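Local coordinates for nematode fatty acid retinoid binding protein (PDB 4XCP), which probably binds fatty acids and retinol as a secreted, all-helical carrier of a parasitic nematode, and holds palmitic acid in this crystal, at residues E19-D24 with A112-G117; R26-P31 with S160-K165; G93-G98 with K137-A142; K97-K102 with K130-L135; L135-A138 with G143-D146. All blocks are in the same frame, centred on the assembly; numbering follows the deposited sequence.

Contact 1 (E19-D24 with A112-G117); sequences EDIPAD and ARYYTG. With PLM (palmitic acid), chain B.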
# COMPACT_ATOMS: atom_id res chain seq x y z
N GLU A 19 8.42 -11.46 7.38
CA GLU A 19 9.70 -11.79 6.74
C GLU A 19 9.57 -12.20 5.26
O GLU A 19 10.57 -12.16 4.53
CB GLU A 19 10.46 -12.86 7.52
CG GLU A 19 9.77 -14.21 7.51
CD GLU A 19 10.52 -15.38 8.11
OE1 GLU A 19 11.67 -15.20 8.58
OE2 GLU A 19 9.97 -16.51 8.08
N ASP A 20 8.34 -12.57 4.81
CA ASP A 20 8.09 -12.94 3.41
C ASP A 20 8.34 -11.76 2.49
O ASP A 20 8.65 -11.96 1.33
CB ASP A 20 6.66 -13.46 3.23
CG ASP A 20 6.40 -14.75 3.98
OD1 ASP A 20 7.37 -15.35 4.48
OD2 ASP A 20 5.23 -15.14 4.08
N ILE A 21 8.19 -10.53 3.04
CA ILE A 21 8.41 -9.29 2.30
C ILE A 21 9.89 -8.92 2.44
O ILE A 21 10.35 -8.76 3.57
CB ILE A 21 7.51 -8.13 2.79
CG1 ILE A 21 6.03 -8.55 2.99
CG2 ILE A 21 7.63 -6.92 1.86
CD1 ILE A 21 5.19 -7.58 3.91
N PRO A 22 10.65 -8.76 1.34
CA PRO A 22 12.07 -8.36 1.48
C PRO A 22 12.20 -7.07 2.29
O PRO A 22 11.37 -6.15 2.11
CB PRO A 22 12.53 -8.17 0.03
CG PRO A 22 11.59 -8.98 -0.79
CD PRO A 22 10.27 -8.95 -0.08
N ALA A 23 13.18 -7.02 3.22
CA ALA A 23 13.44 -5.87 4.10
C ALA A 23 13.60 -4.55 3.29
O ALA A 23 13.09 -3.52 3.72
CB ALA A 23 14.70 -6.13 4.94
N ASP A 24 14.25 -4.61 2.12
CA ASP A 24 14.47 -3.43 1.28
C ASP A 24 13.16 -2.96 0.60
O ASP A 24 13.08 -1.79 0.23
CB ASP A 24 15.65 -3.61 0.28
CG ASP A 24 15.61 -4.84 -0.62
OD1 ASP A 24 14.80 -5.75 -0.35
OD2 ASP A 24 16.43 -4.90 -1.57
N ALA A 112 -2.93 -8.59 -2.75
CA ALA A 112 -3.81 -9.72 -3.13
C ALA A 112 -2.99 -11.01 -3.28
O ALA A 112 -3.46 -12.09 -2.90
CB ALA A 112 -4.53 -9.41 -4.44
N ARG A 113 -1.75 -10.90 -3.78
CA ARG A 113 -0.86 -12.04 -3.98
C ARG A 113 -0.36 -12.67 -2.66
O ARG A 113 -0.04 -13.86 -2.66
CB ARG A 113 0.28 -11.67 -4.92
CG ARG A 113 -0.22 -11.45 -6.34
CD ARG A 113 0.92 -11.41 -7.32
NE ARG A 113 1.62 -12.69 -7.36
CZ ARG A 113 2.79 -12.88 -7.94
NH1 ARG A 113 3.41 -11.88 -8.54
NH2 ARG A 113 3.36 -14.08 -7.92
N TYR A 114 -0.30 -11.90 -1.55
CA TYR A 114 0.11 -12.42 -0.24
C TYR A 114 -1.05 -13.17 0.45
O TYR A 114 -0.80 -13.95 1.37
CB TYR A 114 0.62 -11.30 0.68
CG TYR A 114 2.02 -10.82 0.36
CD1 TYR A 114 3.14 -11.55 0.77
CD2 TYR A 114 2.24 -9.65 -0.37
CE1 TYR A 114 4.43 -11.16 0.41
CE2 TYR A 114 3.53 -9.21 -0.67
CZ TYR A 114 4.62 -9.97 -0.28
OH TYR A 114 5.88 -9.55 -0.62
N TYR A 115 -2.30 -12.90 0.03
CA TYR A 115 -3.51 -13.52 0.57
C TYR A 115 -3.80 -14.81 -0.15
O TYR A 115 -4.10 -15.81 0.50
CB TYR A 115 -4.72 -12.60 0.39
CG TYR A 115 -4.82 -11.45 1.36
CD1 TYR A 115 -4.73 -11.66 2.74
CD2 TYR A 115 -5.13 -10.17 0.92
CE1 TYR A 115 -4.88 -10.61 3.64
CE2 TYR A 115 -5.31 -9.12 1.81
CZ TYR A 115 -5.18 -9.34 3.17
OH TYR A 115 -5.38 -8.30 4.04
N THR A 116 -3.73 -14.78 -1.48
CA THR A 116 -3.96 -15.94 -2.33
C THR A 116 -2.65 -16.78 -2.41
O THR A 116 -1.72 -16.57 -1.62
CB THR A 116 -4.59 -15.51 -3.69
OG1 THR A 116 -5.16 -16.65 -4.32
CG2 THR A 116 -3.61 -14.81 -4.64
N GLY A 117 -2.63 -17.74 -3.33
CA GLY A 117 -1.48 -18.59 -3.56
C GLY A 117 -0.37 -17.86 -4.30
O GLY A 117 -0.64 -16.95 -5.09
C1 PLM B . 1.91 -4.47 0.58
O1 PLM B . 1.44 -4.11 1.74
O2 PLM B . 1.93 -3.72 -0.39
C2 PLM B . 2.41 -5.88 0.54
C3 PLM B . 2.25 -6.70 1.82
C4 PLM B . 0.88 -7.32 1.99
C5 PLM B . 0.72 -8.12 3.27
C6 PLM B . -0.58 -8.91 3.36
C7 PLM B . -1.52 -8.50 4.47
C8 PLM B . -2.26 -7.21 4.19
C9 PLM B . -3.11 -6.72 5.30
CA PLM B . -3.00 -5.24 5.54
CB PLM B . -4.05 -4.35 4.91
CC PLM B . -3.95 -2.87 5.33
CD PLM B . -2.82 -2.05 4.68
CE PLM B . -1.41 -2.32 5.20
CF PLM B . -0.34 -1.39 4.69
CG PLM B . 0.25 -1.74 3.35
O HOH W 1 7.60 -11.53 -1.35
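Apolar packing backed by one water bridge joins D20, at the end of a short 3-10 turn, and I21, in the link to helix 23-26, to Y114 near the C-terminal end of helix 94-115, beside a bound palmitic acid. The Y114 ring reaches across to I21, whose CG1 lies 3.7 Å from Y114 OH and 3.8 Å from Y114 CZ. At I21, CG1 stands anti to the carbonyl carbon (chi1 -46°), which brings that branch to the phenol and lets CD1 continue to the ligand, 3.7 Å from palmitic acid C3. D20 meets the edge of the same ring with CB, 4.3 Å from Y114 CE1, while its carboxylate turns to the backbone N of K17. This is a lipid-binding site inside a helical protein, and the residue types fit it: Y114 packs ring carbons against the ligand's acyl chain, CD2 being 3.6 Å from palmitic acid C4, and its hydroxyl, although packed on I21, still reaches a water. That water stands 2.7 Å from Y114 OH and donates to D20 O at 2.9 Å, so backbone carbonyl and phenol share one partner. Y115 also touches the ligand near C8 and C9, and K111 is hydrogen-bonded to it.

Contact 2 (R26-P31 with S160-K165); sequences RDLMPP and SGKAAK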
# COMPACT_ATOMS: atom_id res chain seq x y z
N ARG A 26 10.15 -3.40 2.37
CA ARG A 26 9.53 -2.87 3.60
C ARG A 26 10.10 -1.46 3.91
O ARG A 26 9.35 -0.59 4.34
CB ARG A 26 9.75 -3.84 4.78
CG ARG A 26 8.69 -4.97 4.84
CD ARG A 26 9.27 -6.32 5.25
NE ARG A 26 10.03 -6.15 6.45
CZ ARG A 26 11.10 -6.84 6.82
NH1 ARG A 26 11.49 -7.90 6.13
NH2 ARG A 26 11.73 -6.52 7.93
N ASP A 27 11.39 -1.21 3.61
CA ASP A 27 12.02 0.11 3.79
C ASP A 27 11.41 1.21 2.89
O ASP A 27 11.54 2.39 3.21
CB ASP A 27 13.53 0.05 3.52
CG ASP A 27 14.32 -0.67 4.60
OD1 ASP A 27 13.82 -0.76 5.73
OD2 ASP A 27 15.45 -1.11 4.32
N LEU A 28 10.72 0.81 1.79
CA LEU A 28 10.07 1.74 0.85
C LEU A 28 8.68 2.08 1.32
O LEU A 28 8.05 2.99 0.77
CB LEU A 28 9.96 1.09 -0.55
CG LEU A 28 11.25 0.64 -1.27
CD1 LEU A 28 10.91 0.05 -2.63
CD2 LEU A 28 12.25 1.80 -1.44
N MSE A 29 8.16 1.32 2.29
CA MSE A 29 6.81 1.55 2.78
C MSE A 29 6.80 2.60 3.88
O MSE A 29 7.73 2.63 4.70
CB MSE A 29 6.18 0.25 3.32
CG MSE A 29 6.03 -0.87 2.29
SE MSE A 29 5.42 -2.53 3.22
CE MSE A 29 3.98 -1.78 4.21
N PRO A 30 5.76 3.46 3.95
CA PRO A 30 5.71 4.45 5.04
C PRO A 30 5.66 3.74 6.40
O PRO A 30 5.15 2.61 6.47
CB PRO A 30 4.47 5.31 4.74
CG PRO A 30 3.74 4.63 3.69
CD PRO A 30 4.58 3.57 3.05
N PRO A 31 6.25 4.35 7.45
CA PRO A 31 6.34 3.67 8.77
C PRO A 31 5.02 3.18 9.37
O PRO A 31 5.00 2.10 9.96
CB PRO A 31 7.04 4.71 9.67
CG PRO A 31 6.90 6.04 8.93
CD PRO A 31 6.94 5.66 7.49
N SER A 160 15.01 10.61 -3.45
CA SER A 160 16.34 10.20 -2.97
C SER A 160 17.05 9.17 -3.85
O SER A 160 18.25 8.95 -3.67
CB SER A 160 16.24 9.63 -1.56
OG SER A 160 15.50 8.42 -1.59
N GLY A 161 16.30 8.49 -4.71
CA GLY A 161 16.84 7.41 -5.53
C GLY A 161 16.67 6.05 -4.87
O GLY A 161 17.10 5.04 -5.42
N LYS A 162 16.02 6.02 -3.69
CA LYS A 162 15.76 4.79 -2.93
C LYS A 162 14.88 3.81 -3.72
O LYS A 162 15.21 2.62 -3.78
CB LYS A 162 15.14 5.12 -1.56
CG LYS A 162 15.31 4.00 -0.54
CD LYS A 162 14.78 4.40 0.84
CE LYS A 162 14.91 3.28 1.85
NZ LYS A 162 16.32 3.05 2.28
N ALA A 163 13.81 4.29 -4.36
CA ALA A 163 12.93 3.44 -5.18
C ALA A 163 13.69 2.89 -6.40
O ALA A 163 13.55 1.70 -6.72
CB ALA A 163 11.69 4.21 -5.63
N ALA A 164 14.51 3.74 -7.06
CA ALA A 164 15.30 3.35 -8.24
C ALA A 164 16.34 2.29 -7.88
O ALA A 164 16.48 1.33 -8.63
CB ALA A 164 15.96 4.56 -8.87
N LYS A 165 17.02 2.43 -6.73
CA LYS A 165 18.01 1.47 -6.21
C LYS A 165 17.35 0.09 -6.04
O LYS A 165 17.89 -0.90 -6.52
CB LYS A 165 18.57 1.94 -4.86
CG LYS A 165 19.98 2.53 -4.93
CD LYS A 165 20.40 3.17 -3.60
CE LYS A 165 20.07 4.66 -3.53
NZ LYS A 165 20.13 5.17 -2.13
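K162 leans from the first turn of helix 162-167 over D27 and L28. Its CB points toward segment 26-31, and CG, anti to the backbone N (chi1 -159°), continues to 3.9 Å from L28 CD2. The chain runs on straight through CD to CE, which lies 3.7 Å from D27 O and 3.9 Å from D27 CB. A bend at chi4 (73°) then sets NZ 4.7 Å from D27 OD2, too far for a salt bridge, although the opposite charges should attract weakly. Lysine suits a half-exposed edge, since its methylenes pack while its ammonium stays near the surface. The contact joins a type I beta turn, R26 to M29, between helices 23-26 and 31-39, with the start of the last helix of the chain. L28 lies within that turn and sends CD2 to K162 O, at 3.9 Å, and to A163 CA, at 4.1 Å; V157 and V129 also touch L28. The small A163 lets the turn come close. G161, whose positive phi of 93° suits glycine, is the first residue to leave the preceding helix and stands at the N-cap position of helix 162-167. S160 OG accepts from K162 N at 3.2 Å in an ST turn.

Contact 3 (G93-G98 with K137-A142); sequences GPEAKG and KAMSDA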
# COMPACT_ATOMS: atom_id res chain seq x y z
N GLY A 93 -4.76 17.65 -6.13
CA GLY A 93 -5.27 18.11 -7.41
C GLY A 93 -5.45 16.90 -8.32
O GLY A 93 -5.00 15.82 -7.96
N PRO A 94 -6.11 17.04 -9.49
CA PRO A 94 -6.37 15.85 -10.34
C PRO A 94 -5.17 14.98 -10.74
O PRO A 94 -5.32 13.76 -10.82
CB PRO A 94 -7.05 16.43 -11.59
CG PRO A 94 -7.59 17.74 -11.17
CD PRO A 94 -6.73 18.26 -10.05
N GLU A 95 -4.02 15.58 -11.07
CA GLU A 95 -2.86 14.81 -11.51
C GLU A 95 -2.27 13.93 -10.41
O GLU A 95 -2.12 12.73 -10.62
CB GLU A 95 -1.80 15.74 -12.14
CG GLU A 95 -0.62 14.99 -12.74
CD GLU A 95 0.51 15.90 -13.16
OE1 GLU A 95 0.61 17.03 -12.62
OE2 GLU A 95 1.30 15.50 -14.05
N ALA A 96 -1.94 14.51 -9.24
CA ALA A 96 -1.37 13.75 -8.11
C ALA A 96 -2.40 12.74 -7.56
O ALA A 96 -2.00 11.64 -7.17
CB ALA A 96 -0.89 14.69 -7.02
N LYS A 97 -3.72 13.08 -7.61
CA LYS A 97 -4.80 12.16 -7.20
C LYS A 97 -4.79 10.91 -8.10
O LYS A 97 -4.81 9.80 -7.59
CB LYS A 97 -6.18 12.85 -7.24
CG LYS A 97 -7.31 12.03 -6.60
CD LYS A 97 -8.67 12.77 -6.61
CE LYS A 97 -8.78 13.85 -5.55
NZ LYS A 97 -10.11 14.53 -5.56
N GLY A 98 -4.71 11.12 -9.42
CA GLY A 98 -4.63 10.04 -10.40
C GLY A 98 -3.45 9.12 -10.15
O GLY A 98 -3.60 7.90 -10.18
N LYS A 137 7.67 9.83 -12.08
CA LYS A 137 8.52 10.63 -12.97
C LYS A 137 7.74 11.21 -14.14
O LYS A 137 8.07 12.30 -14.57
CB LYS A 137 9.76 9.85 -13.43
CG LYS A 137 10.69 9.42 -12.28
CD LYS A 137 11.44 10.60 -11.64
CE LYS A 137 12.33 10.14 -10.50
NZ LYS A 137 13.09 11.26 -9.89
N ALA A 138 6.66 10.55 -14.59
CA ALA A 138 5.79 11.03 -15.69
C ALA A 138 4.94 12.26 -15.32
O ALA A 138 4.40 12.91 -16.21
CB ALA A 138 4.90 9.90 -16.19
N MSE A 139 4.75 12.53 -14.00
CA MSE A 139 3.98 13.69 -13.52
C MSE A 139 4.76 14.98 -13.78
O MSE A 139 5.99 14.95 -13.86
CB MSE A 139 3.74 13.61 -12.01
CG MSE A 139 2.63 12.65 -11.60
SE MSE A 139 1.96 13.07 -9.83
CE MSE A 139 3.43 12.50 -8.81
N SER A 140 4.04 16.12 -13.85
CA SER A 140 4.68 17.43 -13.95
C SER A 140 5.34 17.70 -12.58
O SER A 140 5.04 17.02 -11.61
CB SER A 140 3.64 18.53 -14.20
OG SER A 140 2.74 18.65 -13.10
N ASP A 141 6.21 18.71 -12.49
CA ASP A 141 6.82 19.13 -11.23
C ASP A 141 5.72 19.57 -10.27
O ASP A 141 5.82 19.29 -9.09
CB ASP A 141 7.76 20.33 -11.50
CG ASP A 141 9.16 19.96 -11.95
OD1 ASP A 141 9.40 18.77 -12.25
OD2 ASP A 141 10.00 20.86 -12.05
N ALA A 142 4.65 20.24 -10.78
CA ALA A 142 3.52 20.67 -9.93
C ALA A 142 2.80 19.44 -9.33
O ALA A 142 2.45 19.46 -8.15
CB ALA A 142 2.55 21.52 -10.73
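E95 reaches from the first turn of helix 94-115 to S140 and takes two hydrogen bonds, one on each carboxylate oxygen. S140 OG donates to E95 OE1 at 2.7 Å, on the syn lone pair. S140 N donates to E95 OE2 at 2.8 Å (163° at the hydrogen), also from the syn side but 33° out of the carboxylate plane. The motif is a helix N-cap: S140 precedes helix 141-150, and its OG also accepts from the backbone N of G143. Serine fits because its one short hydroxyl can serve both the helix start and the glutamate. Glutamate fits because its chain, extended with CG anti to the backbone N (chi1 -175°), spans the gap between helices; the nearby helix N terminus would probably favour its negative charge. Two bonds fix the rotation of the carboxylate, and they hold it against M139, whose CA is 3.3 Å from E95 OE2. Further inward, the M139 side chain, present here as selenomethionine, is flexible and apolar and bends at chi3, which brings SE to the backbone of A96. F147 lies nearby. A96 is small, and its CA lies 3.8 Å from M139 SE.

Contact 4 (K97-K102 with K130-L135); sequences KGFAEK and KEVLKL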
# COMPACT_ATOMS: atom_id res chain seq x y z
N LYS A 97 -3.72 13.08 -7.61
CA LYS A 97 -4.80 12.16 -7.20
C LYS A 97 -4.79 10.91 -8.10
O LYS A 97 -4.81 9.80 -7.59
CB LYS A 97 -6.18 12.85 -7.24
CG LYS A 97 -7.31 12.03 -6.60
CD LYS A 97 -8.67 12.77 -6.61
CE LYS A 97 -8.78 13.85 -5.55
NZ LYS A 97 -10.11 14.53 -5.56
N GLY A 98 -4.71 11.12 -9.42
CA GLY A 98 -4.63 10.04 -10.40
C GLY A 98 -3.45 9.12 -10.15
O GLY A 98 -3.60 7.90 -10.18
N PHE A 99 -2.27 9.72 -9.85
CA PHE A 99 -1.04 8.98 -9.56
C PHE A 99 -1.19 8.13 -8.30
O PHE A 99 -0.86 6.95 -8.32
CB PHE A 99 0.17 9.91 -9.42
CG PHE A 99 1.37 9.22 -8.79
CD1 PHE A 99 2.06 8.22 -9.48
CD2 PHE A 99 1.75 9.51 -7.49
CE1 PHE A 99 3.13 7.56 -8.88
CE2 PHE A 99 2.84 8.86 -6.90
CZ PHE A 99 3.53 7.90 -7.60
N ALA A 100 -1.64 8.75 -7.21
CA ALA A 100 -1.85 8.12 -5.92
C ALA A 100 -2.83 6.95 -6.04
O ALA A 100 -2.57 5.89 -5.50
CB ALA A 100 -2.34 9.14 -4.91
N GLU A 101 -3.93 7.15 -6.77
CA GLU A 101 -4.95 6.12 -6.98
C GLU A 101 -4.44 4.95 -7.83
O GLU A 101 -4.69 3.80 -7.49
CB GLU A 101 -6.24 6.72 -7.53
CG GLU A 101 -6.98 7.45 -6.41
CD GLU A 101 -8.17 8.29 -6.80
OE1 GLU A 101 -8.31 8.60 -8.01
OE2 GLU A 101 -8.94 8.67 -5.89
N LYS A 102 -3.64 5.24 -8.88
CA LYS A 102 -3.02 4.19 -9.68
C LYS A 102 -1.98 3.44 -8.83
O LYS A 102 -1.95 2.21 -8.89
CB LYS A 102 -2.41 4.76 -10.97
CG LYS A 102 -1.82 3.69 -11.91
CD LYS A 102 -2.86 2.74 -12.50
CE LYS A 102 -2.24 1.46 -12.96
NZ LYS A 102 -3.16 0.69 -13.84
N LYS A 130 9.20 -0.18 -10.04
CA LYS A 130 9.68 0.41 -11.29
C LYS A 130 8.54 1.15 -12.00
O LYS A 130 8.74 2.30 -12.40
CB LYS A 130 10.30 -0.68 -12.19
CG LYS A 130 11.15 -0.13 -13.34
CD LYS A 130 11.76 -1.26 -14.16
CE LYS A 130 12.44 -0.79 -15.43
NZ LYS A 130 13.69 -0.02 -15.15
N GLU A 131 7.34 0.53 -12.08
CA GLU A 131 6.16 1.17 -12.67
C GLU A 131 5.67 2.39 -11.88
O GLU A 131 5.37 3.41 -12.48
CB GLU A 131 5.00 0.17 -12.86
CG GLU A 131 3.83 0.72 -13.68
CD GLU A 131 4.15 1.44 -14.98
OE1 GLU A 131 5.22 1.19 -15.59
OE2 GLU A 131 3.32 2.29 -15.39
N VAL A 132 5.56 2.26 -10.54
CA VAL A 132 5.13 3.35 -9.66
C VAL A 132 6.12 4.54 -9.80
O VAL A 132 5.68 5.68 -9.97
CB VAL A 132 4.97 2.84 -8.19
CG1 VAL A 132 4.82 4.00 -7.20
CG2 VAL A 132 3.77 1.89 -8.06
N LEU A 133 7.43 4.26 -9.77
CA LEU A 133 8.44 5.29 -9.96
C LEU A 133 8.30 5.97 -11.33
O LEU A 133 8.30 7.19 -11.39
CB LEU A 133 9.87 4.75 -9.74
CG LEU A 133 11.03 5.72 -10.03
CD1 LEU A 133 11.00 6.94 -9.10
CD2 LEU A 133 12.37 5.01 -9.97
N LYS A 134 8.11 5.19 -12.40
CA LYS A 134 7.92 5.67 -13.77
C LYS A 134 6.70 6.63 -13.83
O LYS A 134 6.80 7.71 -14.43
CB LYS A 134 7.72 4.46 -14.71
CG LYS A 134 7.59 4.83 -16.19
CD LYS A 134 7.56 3.61 -17.10
CE LYS A 134 7.42 4.04 -18.54
NZ LYS A 134 6.86 2.96 -19.39
N LEU A 135 5.57 6.24 -13.22
CA LEU A 135 4.38 7.08 -13.16
C LEU A 135 4.65 8.37 -12.36
O LEU A 135 4.15 9.44 -12.71
CB LEU A 135 3.20 6.31 -12.56
CG LEU A 135 2.70 5.13 -13.38
CD1 LEU A 135 1.75 4.29 -12.58
CD2 LEU A 135 2.09 5.57 -14.70
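F99 and L135 meet at the centre of this contact, with V132 and K102 completing the first shell between two antiparallel helices. Segments 97-102 and 130-135 run antiparallel at 177°, their axes 10.4 Å apart at closest approach; they belong to helices 94-115 and 122-138, a helical hairpin. The ring of F99 presents its edge, not a face: L135 CB lies in its plane, 3.8 Å from F99 CD1, and V132 O does too, 3.4 Å from F99 CE1. An aromatic edge suits this place, because its slightly positive C-H groups can lie against a carbonyl oxygen as well as against aliphatic carbons. Having CG anti to the backbone N (chi1 166°) swings the ring from its own helix to the other. V132 crosses it at about a right angle, with CG1 4.1 Å from F99 CZ. At the outer rim K102 passes L135, a leucine whose CD1 branch packs on the lysine.

Beyond this shell, F147 meets the F99 ring edge-to-face, and F158 of helix 152-159 and I106 border V132. E105 forms a salt bridge with K102 NZ, which leaves the lysine's methylenes for packing: K102 CG comes 3.7 Å from L135 CD1.

Contact 5 (L135-A138 with G143-D146); sequences LYKA and GKAD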
# COMPACT_ATOMS: atom_id res chain seq x y z
N LEU A 135 5.57 6.24 -13.22
CA LEU A 135 4.38 7.08 -13.16
C LEU A 135 4.65 8.37 -12.36
O LEU A 135 4.15 9.44 -12.71
CB LEU A 135 3.20 6.31 -12.56
CG LEU A 135 2.70 5.13 -13.38
CD1 LEU A 135 1.75 4.29 -12.58
CD2 LEU A 135 2.09 5.57 -14.70
N TYR A 136 5.45 8.27 -11.29
CA TYR A 136 5.84 9.42 -10.49
C TYR A 136 6.65 10.37 -11.36
O TYR A 136 6.34 11.56 -11.42
CB TYR A 136 6.62 8.98 -9.24
CG TYR A 136 7.18 10.15 -8.46
CD1 TYR A 136 6.38 10.86 -7.57
CD2 TYR A 136 8.48 10.60 -8.68
CE1 TYR A 136 6.87 11.97 -6.88
CE2 TYR A 136 8.99 11.70 -7.99
CZ TYR A 136 8.18 12.38 -7.10
OH TYR A 136 8.66 13.47 -6.43
N LYS A 137 7.67 9.83 -12.08
CA LYS A 137 8.52 10.63 -12.97
C LYS A 137 7.74 11.21 -14.14
O LYS A 137 8.07 12.30 -14.57
CB LYS A 137 9.76 9.85 -13.43
CG LYS A 137 10.69 9.42 -12.28
CD LYS A 137 11.44 10.60 -11.64
CE LYS A 137 12.33 10.14 -10.50
NZ LYS A 137 13.09 11.26 -9.89
N ALA A 138 6.66 10.55 -14.59
CA ALA A 138 5.79 11.03 -15.69
C ALA A 138 4.94 12.26 -15.32
O ALA A 138 4.40 12.91 -16.21
CB ALA A 138 4.90 9.90 -16.19
N GLY A 143 2.68 18.37 -10.12
CA GLY A 143 2.08 17.11 -9.68
C GLY A 143 2.89 16.47 -8.57
O GLY A 143 2.35 16.09 -7.53
N LYS A 144 4.23 16.39 -8.78
CA LYS A 144 5.16 15.84 -7.79
C LYS A 144 5.13 16.67 -6.49
O LYS A 144 5.13 16.08 -5.40
CB LYS A 144 6.59 15.82 -8.34
CG LYS A 144 6.81 14.90 -9.54
CD LYS A 144 8.22 15.09 -10.09
CE LYS A 144 8.47 14.20 -11.28
NZ LYS A 144 9.85 14.33 -11.77
N ALA A 145 5.07 18.02 -6.60
CA ALA A 145 5.05 18.92 -5.44
C ALA A 145 3.74 18.75 -4.65
O ALA A 145 3.75 18.72 -3.42
CB ALA A 145 5.24 20.38 -5.88
N ASP A 146 2.62 18.59 -5.36
CA ASP A 146 1.31 18.38 -4.77
C ASP A 146 1.28 17.02 -4.02
O ASP A 146 0.90 16.97 -2.83
CB ASP A 146 0.23 18.47 -5.86
CG ASP A 146 -1.19 18.49 -5.37
OD1 ASP A 146 -1.45 19.13 -4.32
OD2 ASP A 146 -2.06 17.95 -6.07
O HOH W 2 7.38 14.88 -4.53
O HOH W 3 11.91 13.74 -9.68
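Y136 and K144 make this contact, where helix 122-138 turns back into helix 141-150: a helix-turn-helix connection (not the DNA-binding kind), in which the second helix lays a lysine over an aromatic ring of the first. L135, the first residue of segment 135-138, faces helix 94-115 instead.

Y136 follows, and with CG anti to its backbone N (chi1 173°) its ring stands out beside K144. The lysine crosses it at about a right angle, and K144 CG makes a CH-pi contact, 4.1 Å from the ring centroid and 25° off the normal, shifted toward the hydroxyl rim. F158 stacks on the same tyrosine. Tyrosine suits the spot because it offers a face to the methylenes and a hydroxyl to polar groups: a water lying at the ring's edge, in its plane, donates to Y136 OH at 2.7 Å and to K144 O at 2.7 Å, and E159 is also hydrogen-bonded to the hydroxyl. The backbone of Y136 takes part as well, its O lying 3.4 Å from K144 CE.

K137 comes next. Its CB points away, but after a bend at chi2 (-70°) CD comes 4.1 Å from K144 NZ. Lysine suits this exposed place, where water can solvate its ammonium. Lysine suits position 144 because its extended methylenes lie on the ring while NZ reaches past it. The two ammonium groups stand 4.8 Å apart and probably repel mildly, yet one water accepts from both, 2.8 Å from K137 NZ and 3.0 Å from K144 NZ.

Contacts 3, 4 and 5 form one cluster where helices 94-115, 122-138 and 141-150 meet: the centres of contacts 3 and 5 are about 4 Å apart, those of 4 and 5 about 8 Å. M139 SE packs on F99 CB, and D146 OD2 reaches G93 N. Contact 1 uses the other end of helix 94-115, its centre about 29 Å from that of contact 3. Along the chain contacts 1 and 2 interleave, contact 1 closes before contact 5 opens, and contacts 3, 4 and 5 nest inside contact 2. A164 against L133 ties contact 2 to contact 4, and R26 to I21 ties it to contact 1. Contact 1 borders a bound palmitic acid, whereas contacts 3 to 5 tie helices together at the opposite end.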